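Local coordinates for protein walker-Type ATPase (Pyrococcus abyssi, PDB 2QEN) that binds ADP and magnesium through a P-loop domain and is probably an ATPase, carrying a C-terminal winged-helix domain, though its cellular role is unknown, at residues 89-94 with 128-133; 282-287 with 322-327; 328-333 with 337-342. The protein carries 1 engineered substitution. One frame throughout, in Å; residues are numbered along the deposited sequence.

Contact 1. Residues 89-94 with 128-133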
loop_
_atom_site.group_PDB
_atom_site.type_symbol
_atom_site.label_atom_id
_atom_site.label_comp_id
_atom_site.label_asym_id
_atom_site.label_seq_id
_atom_site.Cartn_x
_atom_site.Cartn_y
_atom_site.Cartn_z
ATOM N N GLN A 89 -16.981 8.711 21.117
ATOM C CA GLN A 89 -18.283 8.209 21.562
ATOM C C GLN A 89 -18.936 7.260 20.544
ATOM O O GLN A 89 -19.626 6.314 20.924
ATOM C CB GLN A 89 -19.218 9.369 21.896
ATOM C CG GLN A 89 -19.025 9.937 23.286
ATOM C CD GLN A 89 -19.892 11.150 23.533
ATOM O OE1 GLN A 89 -19.635 12.231 22.998
ATOM N NE2 GLN A 89 -20.932 10.978 24.341
ATOM N N LYS A 90 -18.712 7.526 19.260
ATOM C CA LYS A 90 -19.139 6.633 18.185
ATOM C C LYS A 90 -18.442 5.271 18.295
ATOM O O LYS A 90 -19.078 4.225 18.120
ATOM C CB LYS A 90 -18.857 7.272 16.819
ATOM C CG LYS A 90 -19.425 6.498 15.636
ATOM C CD LYS A 90 -19.017 7.109 14.310
ATOM C CE LYS A 90 -19.865 6.544 13.183
ATOM N NZ LYS A 90 -19.460 7.092 11.852
ATOM N N PHE A 91 -17.141 5.304 18.596
ATOM C CA PHE A 91 -16.318 4.111 18.807
ATOM C C PHE A 91 -16.793 3.287 20.004
ATOM O O PHE A 91 -16.977 2.070 19.902
ATOM C CB PHE A 91 -14.862 4.525 19.020
ATOM C CG PHE A 91 -13.872 3.477 18.634
ATOM C CD1 PHE A 91 -13.468 3.338 17.305
ATOM C CD2 PHE A 91 -13.325 2.632 19.593
ATOM C CE1 PHE A 91 -12.550 2.362 16.936
ATOM C CE2 PHE A 91 -12.403 1.652 19.231
ATOM C CZ PHE A 91 -12.021 1.519 17.899
ATOM N N GLN A 92 -16.991 3.975 21.127
ATOM C CA GLN A 92 -17.500 3.390 22.358
ATOM C C GLN A 92 -18.901 2.800 22.190
ATOM O O GLN A 92 -19.235 1.810 22.832
ATOM C CB GLN A 92 -17.535 4.447 23.462
ATOM C CG GLN A 92 -16.166 4.877 23.953
ATOM C CD GLN A 92 -16.224 6.029 24.944
ATOM O OE1 GLN A 92 -16.876 7.049 24.699
ATOM N NE2 GLN A 92 -15.525 5.880 26.059
ATOM N N SER A 93 -19.725 3.419 21.350
ATOM C CA SER A 93 -21.061 2.898 21.078
ATOM C C SER A 93 -20.986 1.631 20.216
ATOM O O SER A 93 -21.713 0.672 20.467
ATOM C CB SER A 93 -21.940 3.969 20.419
ATOM O OG SER A 93 -23.136 3.416 19.893
ATOM N N LYS A 94 -20.100 1.639 19.218
ATOM C CA LYS A 94 -19.936 0.513 18.296
ATOM C C LYS A 94 -19.332 -0.717 18.974
ATOM O O LYS A 94 -19.810 -1.837 18.793
ATOM C CB LYS A 94 -19.071 0.917 17.093
ATOM C CG LYS A 94 -19.040 -0.116 15.965
ATOM C CD LYS A 94 -17.956 0.194 14.954
ATOM C CE LYS A 94 -18.223 -0.487 13.612
ATOM N NZ LYS A 94 -17.144 -0.191 12.603
ATOM N N GLY A 128 -9.749 -6.825 24.463
ATOM C CA GLY A 128 -8.987 -8.010 24.085
ATOM C C GLY A 128 -7.725 -7.573 23.374
ATOM O O GLY A 128 -6.615 -7.953 23.765
ATOM N N GLU A 129 -7.917 -6.710 22.374
ATOM C CA GLU A 129 -6.878 -6.261 21.459
ATOM C C GLU A 129 -7.307 -4.934 20.843
ATOM O O GLU A 129 -8.487 -4.757 20.504
ATOM C CB GLU A 129 -6.788 -7.270 20.315
ATOM C CG GLU A 129 -5.469 -7.382 19.649
ATOM C CD GLU A 129 -5.302 -8.736 19.021
ATOM O OE1 GLU A 129 -5.857 -8.962 17.927
ATOM O OE2 GLU A 129 -4.606 -9.583 19.625
ATOM N N PHE A 130 -6.348 -4.022 20.678
ATOM C CA PHE A 130 -6.553 -2.824 19.868
ATOM C C PHE A 130 -5.507 -2.736 18.742
ATOM O O PHE A 130 -4.308 -2.939 18.980
ATOM C CB PHE A 130 -6.572 -1.556 20.735
ATOM C CG PHE A 130 -7.024 -0.329 20.001
ATOM C CD1 PHE A 130 -8.367 -0.032 19.886
ATOM C CD2 PHE A 130 -6.089 0.528 19.396
ATOM C CE1 PHE A 130 -8.785 1.099 19.181
ATOM C CE2 PHE A 130 -6.503 1.667 18.701
ATOM C CZ PHE A 130 -7.857 1.957 18.605
ATOM N N ILE A 131 -5.963 -2.438 17.524
ATOM C CA ILE A 131 -5.063 -2.341 16.374
ATOM C C ILE A 131 -4.725 -0.893 15.987
ATOM O O ILE A 131 -5.612 -0.053 15.835
ATOM C CB ILE A 131 -5.599 -3.118 15.125
ATOM C CG1 ILE A 131 -5.871 -4.594 15.466
ATOM C CG2 ILE A 131 -4.622 -2.998 13.910
ATOM C CD1 ILE A 131 -7.005 -5.214 14.630
ATOM N N VAL A 132 -3.429 -0.620 15.831
ATOM C CA VAL A 132 -2.974 0.624 15.215
ATOM C C VAL A 132 -2.322 0.266 13.900
ATOM O O VAL A 132 -1.346 -0.471 13.875
ATOM C CB VAL A 132 -1.964 1.415 16.098
ATOM C CG1 VAL A 132 -1.559 2.736 15.399
ATOM C CG2 VAL A 132 -2.557 1.692 17.456
ATOM N N ALA A 133 -2.896 0.758 12.803
ATOM C CA ALA A 133 -2.373 0.487 11.463
ATOM C C ALA A 133 -1.796 1.731 10.793
ATOM O O ALA A 133 -2.417 2.789 10.761
ATOM C CB ALA A 133 -3.434 -0.143 10.592
#

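Contact 2. Residues 282-287 with 322-327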
loop_
_atom_site.group_PDB
_atom_site.type_symbol
_atom_site.label_atom_id
_atom_site.label_comp_id
_atom_site.label_asym_id
_atom_site.label_seq_id
_atom_site.Cartn_x
_atom_site.Cartn_y
_atom_site.Cartn_z
ATOM N N PRO A 282 16.275 11.598 -13.941
ATOM C CA PRO A 282 15.638 11.282 -15.232
ATOM C C PRO A 282 15.911 9.835 -15.639
ATOM O O PRO A 282 15.089 9.207 -16.321
ATOM C CB PRO A 282 16.332 12.239 -16.213
ATOM C CG PRO A 282 16.866 13.349 -15.360
ATOM C CD PRO A 282 17.215 12.733 -14.050
ATOM N N ARG A 283 17.069 9.330 -15.218
ATOM C CA ARG A 283 17.479 7.943 -15.438
ATOM C C ARG A 283 16.434 6.888 -15.054
ATOM O O ARG A 283 16.224 5.935 -15.798
ATOM C CB ARG A 283 18.797 7.674 -14.706
ATOM C CG ARG A 283 20.034 7.579 -15.594
ATOM C CD ARG A 283 19.904 8.344 -16.898
ATOM N NE ARG A 283 20.403 9.685 -16.708
ATOM C CZ ARG A 283 19.898 10.779 -17.260
ATOM N NH1 ARG A 283 18.848 10.733 -18.073
ATOM N NH2 ARG A 283 20.460 11.932 -16.978
ATOM N N TYR A 284 15.791 7.055 -13.900
ATOM C CA TYR A 284 14.743 6.118 -13.444
ATOM C C TYR A 284 13.686 5.860 -14.506
ATOM O O TYR A 284 13.355 4.721 -14.774
ATOM C CB TYR A 284 14.049 6.620 -12.174
ATOM C CG TYR A 284 14.834 6.467 -10.895
ATOM C CD1 TYR A 284 15.392 5.238 -10.532
ATOM C CD2 TYR A 284 14.978 7.544 -10.019
ATOM C CE1 TYR A 284 16.097 5.092 -9.337
ATOM C CE2 TYR A 284 15.683 7.414 -8.830
ATOM C CZ TYR A 284 16.245 6.187 -8.496
ATOM O OH TYR A 284 16.949 6.058 -7.321
ATOM N N VAL A 285 13.161 6.928 -15.099
ATOM C CA VAL A 285 12.106 6.817 -16.111
ATOM C C VAL A 285 12.624 6.235 -17.432
ATOM O O VAL A 285 11.922 5.463 -18.093
ATOM C CB VAL A 285 11.383 8.152 -16.347
ATOM C CG1 VAL A 285 10.210 7.958 -17.296
ATOM C CG2 VAL A 285 10.892 8.712 -15.028
ATOM N N ASP A 286 13.850 6.610 -17.791
ATOM C CA ASP A 286 14.560 6.048 -18.945
ATOM C C ASP A 286 14.700 4.526 -18.821
ATOM O O ASP A 286 14.491 3.804 -19.792
ATOM C CB ASP A 286 15.947 6.685 -19.087
ATOM C CG ASP A 286 15.903 8.116 -19.663
ATOM O OD1 ASP A 286 14.834 8.595 -20.102
ATOM O OD2 ASP A 286 16.973 8.766 -19.683
ATOM N N ILE A 287 15.079 4.056 -17.633
ATOM C CA ILE A 287 15.276 2.630 -17.372
ATOM C C ILE A 287 13.937 1.883 -17.439
ATOM O O ILE A 287 13.839 0.813 -18.031
ATOM C CB ILE A 287 15.985 2.398 -16.014
ATOM C CG1 ILE A 287 17.425 2.939 -16.057
ATOM C CG2 ILE A 287 15.966 0.924 -15.625
ATOM C CD1 ILE A 287 18.163 2.930 -14.697
ATOM N N GLU A 322 18.300 -1.460 -8.293
ATOM C CA GLU A 322 17.996 -1.873 -6.918
ATOM C C GLU A 322 16.939 -0.986 -6.254
ATOM O O GLU A 322 16.025 -1.499 -5.605
ATOM C CB GLU A 322 19.272 -1.940 -6.076
ATOM C CG GLU A 322 20.006 -3.310 -6.074
ATOM C CD GLU A 322 19.728 -4.235 -7.285
ATOM O OE1 GLU A 322 20.242 -3.996 -8.422
ATOM O OE2 GLU A 322 19.017 -5.242 -7.070
ATOM N N ASN A 323 17.065 0.330 -6.416
ATOM C CA ASN A 323 16.067 1.287 -5.922
ATOM C C ASN A 323 14.669 1.091 -6.526
ATOM O O ASN A 323 13.667 1.096 -5.818
ATOM C CB ASN A 323 16.544 2.720 -6.158
ATOM C CG ASN A 323 17.673 3.126 -5.220
ATOM O OD1 ASN A 323 18.285 4.181 -5.397
ATOM N ND2 ASN A 323 17.942 2.302 -4.209
ATOM N N LEU A 324 14.626 0.927 -7.840
ATOM C CA LEU A 324 13.408 0.619 -8.588
ATOM C C LEU A 324 12.708 -0.645 -8.091
ATOM O O LEU A 324 11.472 -0.693 -8.013
ATOM C CB LEU A 324 13.775 0.473 -10.073
ATOM C CG LEU A 324 13.357 1.529 -11.110
ATOM C CD1 LEU A 324 12.806 2.890 -10.571
ATOM C CD2 LEU A 324 14.415 1.691 -12.211
ATOM N N LYS A 325 13.497 -1.662 -7.752
ATOM C CA LYS A 325 12.988 -2.881 -7.119
ATOM C C LYS A 325 12.420 -2.651 -5.706
ATOM O O LYS A 325 11.338 -3.176 -5.367
ATOM C CB LYS A 325 14.099 -3.941 -7.055
ATOM C CG LYS A 325 14.475 -4.557 -8.410
ATOM C CD LYS A 325 15.876 -5.222 -8.368
ATOM C CE LYS A 325 15.873 -6.573 -7.672
ATOM N NZ LYS A 325 17.244 -7.226 -7.626
ATOM N N LYS A 326 13.149 -1.876 -4.895
ATOM C CA LYS A 326 12.755 -1.527 -3.524
ATOM C C LYS A 326 11.502 -0.651 -3.489
ATOM O O LYS A 326 10.723 -0.699 -2.531
ATOM C CB LYS A 326 13.882 -0.771 -2.816
ATOM C CG LYS A 326 15.113 -1.601 -2.452
ATOM C CD LYS A 326 16.178 -0.693 -1.832
ATOM C CE LYS A 326 17.512 -1.412 -1.605
ATOM N NZ LYS A 326 17.577 -1.943 -0.218
ATOM N N MET A 327 11.345 0.172 -4.521
ATOM C CA MET A 327 10.148 0.984 -4.706
ATOM C C MET A 327 9.027 0.146 -5.322
ATOM O O MET A 327 7.907 0.618 -5.455
ATOM C CB MET A 327 10.463 2.183 -5.619
ATOM C CG MET A 327 10.954 3.454 -4.906
ATOM S SD MET A 327 11.596 4.650 -6.115
ATOM C CE MET A 327 10.776 6.138 -5.616
#

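Contact 3. Residues 328-333 with 337-342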
loop_
_atom_site.group_PDB
_atom_site.type_symbol
_atom_site.label_atom_id
_atom_site.label_comp_id
_atom_site.label_asym_id
_atom_site.label_seq_id
_atom_site.Cartn_x
_atom_site.Cartn_y
_atom_site.Cartn_z
ATOM N N ASN A 328 9.353 -1.079 -5.742
ATOM C CA ASN A 328 8.397 -1.992 -6.376
ATOM C C ASN A 328 7.859 -1.536 -7.751
ATOM O O ASN A 328 6.743 -1.925 -8.150
ATOM C CB ASN A 328 7.229 -2.280 -5.426
ATOM C CG ASN A 328 6.972 -3.762 -5.239
ATOM O OD1 ASN A 328 7.573 -4.606 -5.910
ATOM N ND2 ASN A 328 6.066 -4.088 -4.325
ATOM N N TRP A 329 8.630 -0.722 -8.476
ATOM C CA TRP A 329 8.276 -0.413 -9.878
ATOM C C TRP A 329 8.517 -1.659 -10.710
ATOM O O TRP A 329 7.807 -1.925 -11.686
ATOM C CB TRP A 329 9.099 0.750 -10.440
ATOM C CG TRP A 329 8.611 2.094 -9.961
ATOM C CD1 TRP A 329 9.090 2.804 -8.909
ATOM C CD2 TRP A 329 7.547 2.879 -10.523
ATOM N NE1 TRP A 329 8.398 3.977 -8.770
ATOM C CE2 TRP A 329 7.446 4.055 -9.747
ATOM C CE3 TRP A 329 6.684 2.710 -11.609
ATOM C CZ2 TRP A 329 6.508 5.058 -10.015
ATOM C CZ3 TRP A 329 5.746 3.705 -11.880
ATOM C CH2 TRP A 329 5.669 4.869 -11.085
ATOM N N ILE A 330 9.491 -2.446 -10.247
ATOM C CA ILE A 330 10.077 -3.520 -11.021
ATOM C C ILE A 330 10.288 -4.791 -10.195
ATOM O O ILE A 330 10.562 -4.733 -9.004
ATOM C CB ILE A 330 11.402 -2.994 -11.661
ATOM C CG1 ILE A 330 11.278 -2.921 -13.150
ATOM C CG2 ILE A 330 12.674 -3.690 -11.203
ATOM C CD1 ILE A 330 10.938 -1.581 -13.527
ATOM N N VAL A 331 10.129 -5.931 -10.857
ATOM C CA VAL A 331 10.557 -7.218 -10.337
ATOM C C VAL A 331 11.732 -7.734 -11.199
ATOM O O VAL A 331 11.734 -7.568 -12.435
ATOM C CB VAL A 331 9.383 -8.245 -10.337
ATOM C CG1 VAL A 331 9.777 -9.493 -9.631
ATOM C CG2 VAL A 331 8.146 -7.666 -9.634
ATOM N N GLU A 332 12.739 -8.315 -10.542
ATOM C CA GLU A 332 13.772 -9.090 -11.220
ATOM C C GLU A 332 13.548 -10.570 -10.954
ATOM O O GLU A 332 13.594 -11.008 -9.804
ATOM C CB GLU A 332 15.189 -8.691 -10.776
ATOM C CG GLU A 332 16.290 -9.533 -11.450
ATOM C CD GLU A 332 17.722 -9.133 -11.071
ATOM O OE1 GLU A 332 17.916 -8.357 -10.100
ATOM O OE2 GLU A 332 18.667 -9.603 -11.767
ATOM N N GLU A 333 13.296 -11.330 -12.016
ATOM C CA GLU A 333 13.090 -12.775 -11.907
ATOM C C GLU A 333 13.756 -13.501 -13.065
ATOM O O GLU A 333 13.792 -12.982 -14.166
ATOM C CB GLU A 333 11.606 -13.103 -11.917
ATOM C CG GLU A 333 10.917 -12.945 -10.580
ATOM C CD GLU A 333 9.406 -13.113 -10.670
ATOM O OE1 GLU A 333 8.797 -12.660 -11.676
ATOM O OE2 GLU A 333 8.836 -13.687 -9.718
ATOM N N TYR A 337 14.343 -8.404 -15.881
ATOM C CA TYR A 337 13.524 -7.340 -15.289
ATOM C C TYR A 337 12.153 -7.224 -15.939
ATOM O O TYR A 337 12.009 -7.367 -17.157
ATOM C CB TYR A 337 14.239 -5.991 -15.341
ATOM C CG TYR A 337 15.636 -6.053 -14.802
ATOM C CD1 TYR A 337 15.862 -6.077 -13.429
ATOM C CD2 TYR A 337 16.736 -6.131 -15.660
ATOM C CE1 TYR A 337 17.136 -6.145 -12.922
ATOM C CE2 TYR A 337 18.034 -6.201 -15.153
ATOM C CZ TYR A 337 18.222 -6.203 -13.784
ATOM O OH TYR A 337 19.480 -6.277 -13.248
ATOM N N LYS A 338 11.144 -7.003 -15.111
ATOM C CA LYS A 338 9.824 -6.620 -15.616
ATOM C C LYS A 338 9.141 -5.554 -14.783
ATOM O O LYS A 338 9.313 -5.483 -13.561
ATOM C CB LYS A 338 8.874 -7.814 -15.846
ATOM C CG LYS A 338 9.061 -9.016 -14.971
ATOM C CD LYS A 338 9.833 -10.102 -15.734
ATOM C CE LYS A 338 10.327 -11.203 -14.813
ATOM N NZ LYS A 338 10.885 -12.356 -15.599
ATOM N N ILE A 339 8.361 -4.725 -15.460
ATOM C CA ILE A 339 7.485 -3.795 -14.769
ATOM C C ILE A 339 6.518 -4.633 -13.904
ATOM O O ILE A 339 5.871 -5.569 -14.393
ATOM C CB ILE A 339 6.726 -2.878 -15.767
ATOM C CG1 ILE A 339 7.681 -2.222 -16.780
ATOM C CG2 ILE A 339 5.861 -1.850 -15.045
ATOM C CD1 ILE A 339 8.787 -1.352 -16.213
ATOM N N ALA A 340 6.466 -4.305 -12.617
ATOM C CA ALA A 340 5.635 -5.012 -11.649
ATOM C C ALA A 340 4.141 -4.984 -12.006
ATOM O O ALA A 340 3.445 -5.990 -11.826
ATOM C CB ALA A 340 5.867 -4.446 -10.241
ATOM N N ASP A 341 3.660 -3.832 -12.479
ATOM C CA ASP A 341 2.268 -3.647 -12.911
ATOM C C ASP A 341 2.223 -3.559 -14.449
ATOM O O ASP A 341 2.778 -2.636 -15.024
ATOM C CB ASP A 341 1.695 -2.368 -12.272
ATOM C CG ASP A 341 0.236 -2.075 -12.678
ATOM O OD1 ASP A 341 -0.314 -2.712 -13.607
ATOM O OD2 ASP A 341 -0.373 -1.172 -12.060
ATOM N N PRO A 342 1.549 -4.519 -15.117
ATOM C CA PRO A 342 1.482 -4.576 -16.592
ATOM C C PRO A 342 0.812 -3.365 -17.252
ATOM O O PRO A 342 1.090 -3.067 -18.414
ATOM C CB PRO A 342 0.641 -5.830 -16.853
ATOM C CG PRO A 342 -0.124 -6.033 -15.609
ATOM C CD PRO A 342 0.799 -5.629 -14.508
HETATM O O HOH W 1 4.839 -1.264 -11.764
HETATM O O HOH W 2 19.939 -6.071 -10.773
#

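Contact 1. Residues 89-94 with 128-133
Phe-91, on helix 88-95, and Phe-130, at the start of strand 130-135, make the whole of this contact, and it is purely apolar. The closest approach, 3.5 Å, is from Phe-91 CZ to Phe-130 CE1. The next ring atom, Phe-91 CE2, is 3.7 Å from Phe-130 CE1. Seen from the Phe-130 ring, the far corner of Phe-91 comes in at the edge, near the ring plane; seen from Phe-91, CE1 of its partner arrives obliquely. The ring centroids are 5.8 Å apart and the planes are inclined by 59°, so the pair is neither a parallel stack nor a T-shaped one. Only 68 Å² is buried.

The backbones stay well apart, with Phe-91 CA and Phe-130 CA separated by 12.0 Å. Both CB atoms point at the other segment, and CG anti to the backbone N, at chi1 -154° in Phe-91 and -169° in Phe-130, sends the rings on toward each other between the backbones. Further apolar cover comes from Phe-95, Pro-56 and Ile-97 around Phe-91, and from Leu-120 and Leu-123 of helix 113-127 around Phe-130.

Polar bonds occur inside the elements or to their flanks. Ser-93 N donates to Gln-89 O within the helix, while Glu-129 forms a salt bridge with Lys-166 on the adjacent strand.

Strand 130-135 lies inside a parallel sheet of order 2-3-4-1-5, with 165-171 between it and 33-37, the strand leading to the P-loop. This is the layout of the ASCE class of P-loop NTPases, and the contact ties a peripheral helix, by one ring pair, to the N-terminal end of strand 130-135.

Contact 2. Residues 282-287 with 322-327
The CA atoms of Tyr-284 and Leu-324 lie 7.5 Å apart where helix 282-287 passes segment 322-326, the axes approaching to 11.2 Å with their N-to-C directions at 77°. The two belong to the first and third helices of a winged helix-turn-helix fold, assigned by sequence to the family of MCM C-terminal domains, and their near-perpendicular crossing fits the three-helix core of that fold.

Leu-324 is the wedge. Its two methyls divide the work: CD1 rests on the tyrosine ring, 3.5 Å from Tyr-284 CD1 and oblique to the ring, while Leu-324 CD2 reaches Ile-287 CG2 at 3.8 Å and also nears the ring. The side chains of Tyr-284 and Leu-324 run antiparallel, each passing alongside the other, whereas Ile-287 meets the leucine at a slant. Together the segments bury 221 Å². Leu-320 of helix 314-326 and Leu-277 of helix 255-280 also pack on Tyr-284.

One polar link accompanies this apolar core. With CG beside the backbone N and anti to the carbonyl carbon, the tyrosine extends toward Asn-323, whose CB lies near the far end of the ring and whose amide plane is turned 45° from it. The hydroxyl's stronger polar partner is Arg-280 at the end of helix 255-280.

Each helix also carries an internal salt bridge one turn long. Lys-325 NZ meets Glu-322 OE2 at 2.7 Å, nearly along the C-O axis, and is shared with Glu-332 OE1. Arg-283 NH1 reaches Asp-286 OD2 at 3.2 Å, from the anti side but tilted 35° out of the carboxylate plane. Between the helices, Tyr-284 OH gives only a weak hydrogen bond to Asn-323 OD1, 3.0 Å away.

Contact 3. Residues 328-333 with 337-342
Trp-329 O is gripped twice: by Ala-340 N at 2.9 Å, in a nearly straight bond whose donor is tilted 31° from the carbonyl plane, and by a water at 3.0 Å that also accepts from Asp-341 N. Beyond it the antiparallel hairpin, the wing of the winged-helix domain, closes through a hydrogen-bonded pair: Lys-338 N to Val-331 O, 2.8 Å, and Val-331 N to Lys-338 O, 2.9 Å.

Glu-332 and Tyr-337 form the adjacent non-hydrogen-bonded pair. With CG anti to the backbone N (chi1 178°) and the chain extended beyond, the glutamate runs alongside the ring, Glu-332 CD lying 3.6 Å from Tyr-337 CE1. The carboxylate's main partner is Lys-325. Were an alanine to stand here, Lys-325 would probably lose this mate, and CE1 of Tyr-337 the packing of CG and CD along it.

On the opposite face, the bend after CG (chi2 -101°) carries Lys-338 CE over Glu-333 CB and brings Lys-338 NZ to Glu-333 O, a weak bond of 3.3 Å. Separately, the diverging Ile-330 and Ile-339 touch through their CD1 methyls, at a doubtfully short distance.

At the hairpin's base, Asn-328 bonds Ser-172 O through ND2, its side chain about 9 Å from the bound ADP without touching it. Asn-328 also closes helix 314-326 in a Schellman motif. Ile-330, Tyr-337 and Ile-339 pack on Ile-291 of helix 282-292, while Asp-341 caps Val-343 N to begin helix 342-348.

How the contacts relate
Contacts 2 and 3 share one winged-helix domain, whereas contact 1 lies in the ATPase domain, its centre about 40 and 38 Å from theirs. The neighbours touch directly: besides the Lys-325 to Glu-332 salt bridge, Lys-325 CG packs on Ile-330 CG2, linking the third helix to the wing that follows it. Contact 2 is buried and mainly apolar, with one weak polar link. Contact 3, at the surface, is held mainly by backbone hydrogen bonds, with charged side chains and a water at its edges, and buries far more area (516 against 221 Å²). Contact 1, partly buried, is a single aromatic pair joining helix to sheet.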